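Local coordinates for SusD-like protein BACOVA_02651 (Bacteroides ovatus, PDB 5E75) that binds polysaccharide at the cell surface of Bacteroides ovatus, probably capturing xyloglucan before it is transported into the periplasm for degradation, at residues L266-S269 and T270-T273; L365-A368 and E369-G373; Q290-E293 and L294-L298. All blocks are in the same frame, centred on the assembly; numbering follows the deposited sequence.

Overall arrangement
Three local contacts follow one another along the chain in the order interaction 1, interaction 3, interaction 2. Residues 266-273 round a loop after a short helix, residues 290-298 join two helices, and residues 365-373 end a buried helix. Interactions 1 and 2 lie on opposite sides of the chain's centre, their own centres about 38 Å apart. Interaction 3 stands about 23 Å from the first and 22 Å from the second, centre to centre. None touches another, yet helices 382-393 and 404-415 border both interaction 2 and interaction 3, linking them indirectly. Nothing in the geometry of the three marks a glycan-binding site.

Interaction 1 (L266-S269 and T270-T273); sequences LAFS and TEVT
Ser269 and Glu271 grip each other through two bonds that share the serine hydroxyl. Ser269 OG accepts from Glu271 N at 3.0 Å, a nearly straight bond at 170°, and gives its own proton to Glu271 OE1 at 2.7 Å. The carboxylate oxygen is met on its anti side, somewhat out of the carboxylate plane. The backbone follows the same bend: Val272 N donates to Ser269 O at 3.1 Å, across the short 3-10 turn of residues 270-271. The OG bond to the NH two residues on makes an ST turn.

Phe268 lies beside this knot. Ser269 CB rests over one face of its ring, offset toward the rim, while Val272 CG2 comes within 3.8 Å of Phe268 CE1. Glu271 passes by at an oblique angle, its OE2 3.9 Å from Phe268 CZ. The glutamate can double back because CG sits between its own N and carbonyl carbon (chi1 74°), which folds the otherwise extended chain toward the serine. Farther round the loop, Ala267 CB and Thr273 CG2 press together at a tight 3.5 Å.

Outside the turn, Tyr321 OH holds the second carboxylate oxygen through a hydrogen bond with Glu271 OE2, and Tyr321 also packs on Phe268 and Val272. Thr273 OG1 is tied to Val276 O, and Ala267 is backbone-bonded to Ser280, so the loop after helix 263-266 is fastened to what follows. With an alanine at Ser269, Glu271 N and OE1 would both lose their hydroxyl partner, and the carboxylate would probably be left to swing about its hold on Tyr321. Each carboxylate oxygen has a hydroxyl partner, which is consistent with an ionised glutamate whose charge is stabilised, at least in part, by hydrogen bonds.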
ATOM      1  N   LEU A 266      12.150  -8.583   4.883  1.00 10.10           N
ATOM      2  CA  LEU A 266      11.291  -9.267   3.916  1.00 10.21           C
ATOM      3  C   LEU A 266      11.909 -10.576   3.419  1.00 11.29           C
ATOM      4  O   LEU A 266      11.208 -11.565   3.221  1.00 11.09           O
ATOM      5  CB  LEU A 266      11.004  -8.366   2.717  1.00 10.68           C
ATOM      6  CG  LEU A 266      10.289  -7.034   3.000  1.00 10.59           C
ATOM      7  CD1 LEU A 266      10.128  -6.243   1.711  1.00 12.58           C
ATOM      8  CD2 LEU A 266       8.941  -7.265   3.662  1.00 12.36           C
ATOM      9  N   ALA A 267      13.228 -10.588   3.236  1.00 11.88           N
ATOM     10  CA  ALA A 267      13.922 -11.744   2.671  1.00 10.74           C
ATOM     11  C   ALA A 267      14.154 -12.842   3.717  1.00 12.77           C
ATOM     12  O   ALA A 267      14.669 -12.577   4.791  1.00 11.54           O
ATOM     13  CB  ALA A 267      15.260 -11.316   2.027  1.00 11.78           C
ATOM     14  N   PHE A 268      13.779 -14.071   3.371  1.00 11.56           N
ATOM     15  CA  PHE A 268      13.770 -15.191   4.317  1.00 10.54           C
ATOM     16  C   PHE A 268      15.115 -15.919   4.416  1.00 11.56           C
ATOM     17  O   PHE A 268      15.362 -16.626   5.401  1.00 13.85           O
ATOM     18  CB  PHE A 268      12.678 -16.210   3.939  1.00 11.28           C
ATOM     19  CG  PHE A 268      13.063 -17.145   2.826  1.00  9.52           C
ATOM     20  CD1 PHE A 268      13.025 -16.740   1.500  1.00 10.53           C
ATOM     21  CD2 PHE A 268      13.449 -18.444   3.108  1.00 10.82           C
ATOM     22  CE1 PHE A 268      13.367 -17.619   0.476  1.00 11.81           C
ATOM     23  CE2 PHE A 268      13.793 -19.317   2.092  1.00 11.66           C
ATOM     24  CZ  PHE A 268      13.755 -18.900   0.775  1.00 12.39           C
ATOM     25  N   SER A 269      15.960 -15.754   3.409  1.00 10.49           N
ATOM     26  CA  SER A 269      17.207 -16.512   3.328  1.00 10.61           C
ATOM     27  C   SER A 269      18.230 -15.842   2.433  1.00 12.87           C
ATOM     28  O   SER A 269      17.887 -15.254   1.403  1.00 11.50           O
ATOM     29  CB  SER A 269      16.937 -17.896   2.765  1.00 13.48           C
ATOM     30  OG  SER A 269      18.174 -18.558   2.496  1.00 13.43           O
ATOM     31  N   THR A 270      19.499 -15.965   2.807  1.00 12.56           N
ATOM     32  CA  THR A 270      20.579 -15.449   1.982  1.00 12.41           C
ATOM     33  C   THR A 270      20.624 -16.093   0.602  1.00 11.16           C
ATOM     34  O   THR A 270      21.257 -15.559  -0.310  1.00 13.57           O
ATOM     35  CB  THR A 270      21.942 -15.638   2.659  1.00 13.23           C
ATOM     36  OG1 THR A 270      22.144 -17.040   2.922  1.00 13.42           O
ATOM     37  CG2 THR A 270      21.996 -14.880   3.952  1.00 15.72           C
ATOM     38  N   GLU A 271      19.935 -17.214   0.423  1.00 12.14           N
ATOM     39  CA  GLU A 271      19.904 -17.856  -0.880  1.00 13.34           C
ATOM     40  C   GLU A 271      19.179 -17.015  -1.941  1.00 14.71           C
ATOM     41  O   GLU A 271      19.352 -17.264  -3.135  1.00 16.28           O
ATOM     42  CB  GLU A 271      19.275 -19.247  -0.774  1.00 15.46           C
ATOM     43  CG  GLU A 271      17.766 -19.266  -0.581  1.00 16.03           C
ATOM     44  CD  GLU A 271      17.250 -20.565   0.045  1.00 17.04           C
ATOM     45  OE1 GLU A 271      17.628 -20.869   1.202  1.00 20.29           O
ATOM     46  OE2 GLU A 271      16.461 -21.286  -0.605  1.00 17.71           O
ATOM     47  N   VAL A 272      18.378 -16.035  -1.509  1.00 12.48           N
ATOM     48  CA  VAL A 272      17.691 -15.132  -2.446  1.00 11.47           C
ATOM     49  C   VAL A 272      18.128 -13.676  -2.295  1.00 13.90           C
ATOM     50  O   VAL A 272      17.466 -12.770  -2.791  1.00 13.83           O
ATOM     51  CB  VAL A 272      16.139 -15.251  -2.356  1.00 12.23           C
ATOM     52  CG1 VAL A 272      15.710 -16.654  -2.782  1.00 10.10           C
ATOM     53  CG2 VAL A 272      15.623 -14.907  -0.958  1.00 11.31           C
ATOM     54  N   THR A 273      19.255 -13.456  -1.621  1.00 11.60           N
ATOM     55  CA  THR A 273      19.821 -12.118  -1.492  1.00 11.75           C
ATOM     56  C   THR A 273      21.297 -12.069  -1.890  1.00 12.13           C
ATOM     57  O   THR A 273      21.975 -11.083  -1.606  1.00 13.51           O
ATOM     58  CB  THR A 273      19.761 -11.613  -0.046  1.00 11.90           C
ATOM     59  OG1 THR A 273      20.600 -12.460   0.747  1.00 12.10           O
ATOM     60  CG2 THR A 273      18.346 -11.614   0.500  1.00 12.74           C
TER

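Interaction 2 (L365-A368 and E369-G373)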
ATOM      1  N   LEU A 365      -9.084  -0.954 -11.326  1.00  9.02           N
ATOM      2  CA  LEU A 365      -9.993  -1.632 -10.419  1.00  8.68           C
ATOM      3  C   LEU A 365     -10.912  -0.660  -9.680  1.00  8.60           C
ATOM      4  O   LEU A 365     -12.069  -0.974  -9.412  1.00  9.86           O
ATOM      5  CB  LEU A 365      -9.225  -2.525  -9.420  1.00  9.57           C
ATOM      6  CG  LEU A 365      -8.467  -3.691 -10.045  1.00  9.77           C
ATOM      7  CD1 LEU A 365      -7.656  -4.418  -8.999  1.00 12.99           C
ATOM      8  CD2 LEU A 365      -9.383  -4.655 -10.720  1.00 11.86           C
ATOM      9  N   THR A 366     -10.397   0.526  -9.363  1.00  8.91           N
ATOM     10  CA  THR A 366     -11.215   1.584  -8.751  1.00  9.42           C
ATOM     11  C   THR A 366     -12.337   2.026  -9.682  1.00  9.75           C
ATOM     12  O   THR A 366     -13.482   2.194  -9.260  1.00  9.54           O
ATOM     13  CB  THR A 366     -10.328   2.793  -8.351  1.00  9.16           C
ATOM     14  OG1 THR A 366      -9.437   2.377  -7.312  1.00 10.45           O
ATOM     15  CG2 THR A 366     -11.128   3.989  -7.827  1.00 10.30           C
ATOM     16  N   TYR A 367     -12.023   2.187 -10.957  1.00  9.61           N
ATOM     17  CA  TYR A 367     -13.041   2.539 -11.933  1.00  8.87           C
ATOM     18  C   TYR A 367     -14.131   1.455 -11.976  1.00  8.88           C
ATOM     19  O   TYR A 367     -15.328   1.761 -11.943  1.00  9.87           O
ATOM     20  CB  TYR A 367     -12.387   2.715 -13.308  1.00 10.50           C
ATOM     21  CG  TYR A 367     -13.298   3.194 -14.425  1.00 11.02           C
ATOM     22  CD1 TYR A 367     -14.452   3.918 -14.165  1.00 11.88           C
ATOM     23  CD2 TYR A 367     -12.975   2.927 -15.742  1.00 10.03           C
ATOM     24  CE1 TYR A 367     -15.278   4.351 -15.197  1.00 11.81           C
ATOM     25  CE2 TYR A 367     -13.795   3.353 -16.778  1.00 13.71           C
ATOM     26  CZ  TYR A 367     -14.941   4.065 -16.495  1.00 12.41           C
ATOM     27  OH  TYR A 367     -15.753   4.480 -17.532  1.00 14.10           O
ATOM     28  N   ALA A 368     -13.725   0.187 -12.016  1.00  9.07           N
ATOM     29  CA  ALA A 368     -14.688  -0.902 -12.036  1.00  9.06           C
ATOM     30  C   ALA A 368     -15.613  -0.857 -10.826  1.00 10.37           C
ATOM     31  O   ALA A 368     -16.833  -1.022 -10.943  1.00  9.73           O
ATOM     32  CB  ALA A 368     -13.975  -2.258 -12.106  1.00  9.42           C
ATOM     33  N   GLU A 369     -15.045  -0.639  -9.645  1.00  8.87           N
ATOM     34  CA  GLU A 369     -15.831  -0.633  -8.419  1.00  8.98           C
ATOM     35  C   GLU A 369     -16.789   0.558  -8.406  1.00  9.84           C
ATOM     36  O   GLU A 369     -17.930   0.462  -7.932  1.00 10.11           O
ATOM     37  CB  GLU A 369     -14.910  -0.634  -7.180  1.00  9.35           C
ATOM     38  CG  GLU A 369     -15.626  -0.788  -5.858  1.00  9.60           C
ATOM     39  CD  GLU A 369     -14.689  -0.936  -4.656  1.00 10.50           C
ATOM     40  OE1 GLU A 369     -13.480  -1.149  -4.851  1.00 11.00           O
ATOM     41  OE2 GLU A 369     -15.192  -0.876  -3.516  1.00 12.42           O
ATOM     42  N   ALA A 370     -16.336   1.696  -8.927  1.00  9.53           N
ATOM     43  CA  ALA A 370     -17.198   2.875  -8.993  1.00  9.92           C
ATOM     44  C   ALA A 370     -18.329   2.692 -10.014  1.00  9.49           C
ATOM     45  O   ALA A 370     -19.415   3.249  -9.823  1.00 10.99           O
ATOM     46  CB  ALA A 370     -16.390   4.125  -9.298  1.00 11.10           C
ATOM     47  N   CYS A 371     -18.086   1.916 -11.069  1.00 10.66           N
ATOM     48  CA  CYS A 371     -19.153   1.562 -12.014  1.00 10.82           C
ATOM     49  C   CYS A 371     -20.153   0.569 -11.410  1.00 11.09           C
ATOM     50  O   CYS A 371     -21.367   0.686 -11.632  1.00 12.41           O
ATOM     51  CB  CYS A 371     -18.568   1.014 -13.314  1.00 11.30           C
ATOM     52  SG  CYS A 371     -17.723   2.232 -14.317  1.00 12.45           S
ATOM     53  N   LEU A 372     -19.675  -0.405 -10.641  1.00 10.11           N
ATOM     54  CA  LEU A 372     -20.569  -1.291  -9.908  1.00 10.56           C
ATOM     55  C   LEU A 372     -21.525  -0.480  -9.027  1.00 12.48           C
ATOM     56  O   LEU A 372     -22.741  -0.716  -9.017  1.00 12.37           O
ATOM     57  CB  LEU A 372     -19.746  -2.256  -9.073  1.00 10.19           C
ATOM     58  CG  LEU A 372     -20.534  -3.185  -8.149  1.00 11.01           C
ATOM     59  CD1 LEU A 372     -21.362  -4.199  -8.927  1.00 11.95           C
ATOM     60  CD2 LEU A 372     -19.599  -3.911  -7.187  1.00 12.38           C
ATOM     61  N   GLY A 373     -20.977   0.490  -8.301  1.00 11.10           N
ATOM     62  CA  GLY A 373     -21.797   1.409  -7.534  1.00 12.54           C
ATOM     63  C   GLY A 373     -22.667   0.674  -6.543  1.00 14.95           C
ATOM     64  O   GLY A 373     -22.174  -0.122  -5.771  1.00 13.77           O
TER
HETATM   65  O   HOH W   1     -11.461  -1.236  -6.666  1.00 11.81           O
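Cys371 leans its sulfur against the ring of Tyr367, one helical turn earlier, and this is the close part of the contact. SG comes to 3.4 Å from Tyr367 CE1 and lies 4.0 Å from the ring centroid, 39° off the ring normal: an oblique sulfur-aromatic contact, nearest CE1 and displaced from the centre. The sulfur gets there because it stands anti to the carbonyl carbon of Cys371 (chi1 -70°), which turns it back along the helix. Beneath the pair, Cys371 N donates to Tyr367 O at 2.9 Å, one of four successive i to i+4 bonds joining 365-368 to 369-372.

The side chain of Glu369 is joined to Leu365 less directly, by a bridging water at a buried site. The same water donates to Glu369 OE1 at 2.7 Å and, in a weak bond, to Leu365 O, which already accepts from Glu369 N. The other carboxylate oxygen, OE2, is held by a salt bridge from Arg203 and a hydrogen bond from Trp428. The partly exposed side of the contact is instead at Cys371.

This last stretch of helix 360-372 is embedded in the alpha-helical body of the SusD fold: helix 205-221 packs on Tyr367, Ala370 and Cys371, helix 382-393 on Leu365 and Ala368, while helices 180-195 and 404-415 enclose Thr366 and Glu369.

Interaction 3 (Q290-E293 and L294-L298)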
ATOM      1  N   GLN A 290      -4.935 -18.762  -0.694  1.00 10.60           N
ATOM      2  CA  GLN A 290      -6.146 -19.313  -1.290  1.00  9.86           C
ATOM      3  C   GLN A 290      -6.866 -18.316  -2.184  1.00  9.62           C
ATOM      4  O   GLN A 290      -7.757 -18.685  -2.946  1.00 11.37           O
ATOM      5  CB  GLN A 290      -7.098 -19.811  -0.201  1.00 12.96           C
ATOM      6  CG  GLN A 290      -6.597 -21.051   0.499  1.00 15.12           C
ATOM      7  CD  GLN A 290      -7.398 -21.393   1.743  1.00 22.91           C
ATOM      8  OE1 GLN A 290      -8.074 -20.536   2.317  1.00 27.21           O
ATOM      9  NE2 GLN A 290      -7.290 -22.645   2.185  1.00 28.11           N
ATOM     10  N   GLN A 291      -6.515 -17.037  -2.098  1.00  8.70           N
ATOM     11  CA  GLN A 291      -7.141 -16.039  -2.965  1.00  9.57           C
ATOM     12  C   GLN A 291      -6.700 -16.198  -4.416  1.00  9.69           C
ATOM     13  O   GLN A 291      -7.448 -15.852  -5.338  1.00 11.05           O
ATOM     14  CB  GLN A 291      -6.837 -14.600  -2.512  1.00 10.24           C
ATOM     15  CG  GLN A 291      -7.288 -14.271  -1.101  1.00 10.77           C
ATOM     16  CD  GLN A 291      -8.722 -14.622  -0.850  1.00 11.93           C
ATOM     17  OE1 GLN A 291      -9.032 -15.487  -0.022  1.00 14.41           O
ATOM     18  NE2 GLN A 291      -9.607 -13.980  -1.562  1.00 12.60           N
ATOM     19  N   TYR A 292      -5.487 -16.687  -4.644  1.00  9.39           N
ATOM     20  CA  TYR A 292      -5.030 -16.869  -6.015  1.00  9.69           C
ATOM     21  C   TYR A 292      -5.786 -18.016  -6.673  1.00 10.74           C
ATOM     22  O   TYR A 292      -5.757 -19.154  -6.205  1.00 10.65           O
ATOM     23  CB  TYR A 292      -3.523 -17.137  -6.072  1.00  9.19           C
ATOM     24  CG  TYR A 292      -2.706 -16.030  -5.443  1.00  8.23           C
ATOM     25  CD1 TYR A 292      -2.416 -14.860  -6.136  1.00  9.66           C
ATOM     26  CD2 TYR A 292      -2.251 -16.149  -4.137  1.00  9.41           C
ATOM     27  CE1 TYR A 292      -1.690 -13.825  -5.541  1.00  8.74           C
ATOM     28  CE2 TYR A 292      -1.531 -15.120  -3.532  1.00 10.55           C
ATOM     29  CZ  TYR A 292      -1.249 -13.975  -4.243  1.00  8.79           C
ATOM     30  OH  TYR A 292      -0.540 -12.962  -3.633  1.00 10.07           O
ATOM     31  N   GLU A 293      -6.446 -17.709  -7.775  1.00 11.28           N
ATOM     32  CA  GLU A 293      -7.072 -18.755  -8.575  1.00  9.55           C
ATOM     33  C   GLU A 293      -5.988 -19.678  -9.101  1.00  9.75           C
ATOM     34  O   GLU A 293      -4.833 -19.292  -9.236  1.00 11.19           O
ATOM     35  CB  GLU A 293      -7.879 -18.111  -9.701  1.00 11.38           C
ATOM     36  CG  GLU A 293      -9.054 -17.295  -9.136  1.00 11.36           C
ATOM     37  CD  GLU A 293      -9.808 -16.470 -10.159  1.00 15.94           C
ATOM     38  OE1 GLU A 293      -9.813 -16.835 -11.343  1.00 15.56           O
ATOM     39  OE2 GLU A 293     -10.400 -15.437  -9.762  1.00 16.86           O
ATOM     40  N   LEU A 294      -6.353 -20.923  -9.373  1.00 11.94           N
ATOM     41  CA  LEU A 294      -5.386 -21.932  -9.790  1.00 13.84           C
ATOM     42  C   LEU A 294      -4.547 -21.473 -10.980  1.00 11.46           C
ATOM     43  O   LEU A 294      -3.334 -21.703 -11.000  1.00 13.74           O
ATOM     44  CB  LEU A 294      -6.098 -23.240 -10.118  1.00 16.93           C
ATOM     45  CG  LEU A 294      -5.220 -24.426 -10.524  1.00 20.88           C
ATOM     46  CD1 LEU A 294      -4.138 -24.725  -9.501  1.00 28.55           C
ATOM     47  CD2 LEU A 294      -6.137 -25.625 -10.710  1.00 23.86           C
ATOM     48  N   ALA A 295      -5.177 -20.782 -11.926  1.00 12.97           N
ATOM     49  CA  ALA A 295      -4.501 -20.306 -13.114  1.00 12.57           C
ATOM     50  C   ALA A 295      -3.620 -19.087 -12.852  1.00 12.85           C
ATOM     51  O   ALA A 295      -2.796 -18.755 -13.693  1.00 13.64           O
ATOM     52  CB  ALA A 295      -5.515 -19.982 -14.195  1.00 14.32           C
ATOM     53  N   ASP A 296      -3.775 -18.448 -11.690  1.00 10.95           N
ATOM     54  CA  ASP A 296      -3.120 -17.149 -11.393  1.00 10.91           C
ATOM     55  C   ASP A 296      -1.728 -17.342 -10.800  1.00 11.29           C
ATOM     56  O   ASP A 296      -1.375 -16.727  -9.788  1.00 14.41           O
ATOM     57  CB  ASP A 296      -4.021 -16.352 -10.441  1.00 10.41           C
ATOM     58  CG  ASP A 296      -3.705 -14.863 -10.367  1.00 13.97           C
ATOM     59  OD1 ASP A 296      -2.911 -14.357 -11.153  1.00 14.89           O
ATOM     60  OD2 ASP A 296      -4.315 -14.225  -9.491  1.00 14.82           O
ATOM     61  N   THR A 297      -0.911 -18.146 -11.473  1.00 11.05           N
ATOM     62  CA  THR A 297       0.424 -18.463 -10.979  1.00 12.48           C
ATOM     63  C   THR A 297       1.417 -17.322 -11.152  1.00 11.74           C
ATOM     64  O   THR A 297       2.403 -17.256 -10.419  1.00 11.69           O
ATOM     65  CB  THR A 297       0.970 -19.737 -11.639  1.00 14.21           C
ATOM     66  OG1 THR A 297       1.014 -19.561 -13.050  1.00 17.42           O
ATOM     67  CG2 THR A 297       0.082 -20.918 -11.300  1.00 19.64           C
ATOM     68  N   LEU A 298       1.177 -16.424 -12.102  1.00 10.22           N
ATOM     69  CA  LEU A 298       2.131 -15.339 -12.344  1.00 11.30           C
ATOM     70  C   LEU A 298       2.099 -14.347 -11.176  1.00 10.63           C
ATOM     71  O   LEU A 298       3.144 -13.963 -10.648  1.00 11.15           O
ATOM     72  CB  LEU A 298       1.870 -14.634 -13.683  1.00 11.97           C
ATOM     73  CG  LEU A 298       1.911 -15.559 -14.909  1.00 14.72           C
ATOM     74  CD1 LEU A 298       1.622 -14.752 -16.153  1.00 17.45           C
ATOM     75  CD2 LEU A 298       3.250 -16.276 -15.048  1.00 21.44           C
TER
HETATM   76  O   HOH W   2      -6.601 -15.027  -8.686  1.00 14.99           O
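Glu293 O accepts from Asp296 N at 2.8 Å, closing a type I beta turn, with the donor well above the carbonyl plane and the N-H...O angle 154°. The side chain of Asp296 folds in over the same turn: its CB is 3.3 Å from Glu293 O, and the two CB atoms, of Glu293 and Asp296, stand 4.3 Å apart. From there the carboxylate turns back toward the start of the turn, its CG anti to the backbone N (chi1 -163°). Asp296 OD2 ends beside the edge of the Tyr292 ring, near the ring plane and 3.9 Å from Tyr292 CD1, with carboxylate and ring planes 60° apart.

A water adds a second link across the turn. It accepts from Glu293 N at 2.8 Å and donates to Asp296 OD2 at 2.6 Å, giving the backbone NH of the turn's first residue a partner and tying it to the carboxylate beyond.

The turn is the corner between helices 286-291 and 297-303. Overlapping its end is an inverse gamma turn centred on Asp296, closed by a weak bond from Thr297 N to Ala295 O. Asp296 also occupies the N-cap position of the second helix, but its side chain makes no capping bond; OD2 instead forms a salt bridge with Arg299, in the first turn of that helix.

Glu293 sends its acid away from the corner, to a salt bridge between OE2 and Arg391. The two carboxylates remain 6.2 Å apart, measured from Glu293 OE2 to Asp296 OD2, and with an arginine on each their mutual repulsion is probably slight. Tyr292 is buried against Phe304, Arg300 and Thr303, and Val413 of helix 404-415 touches both its side chain and that of Asp296.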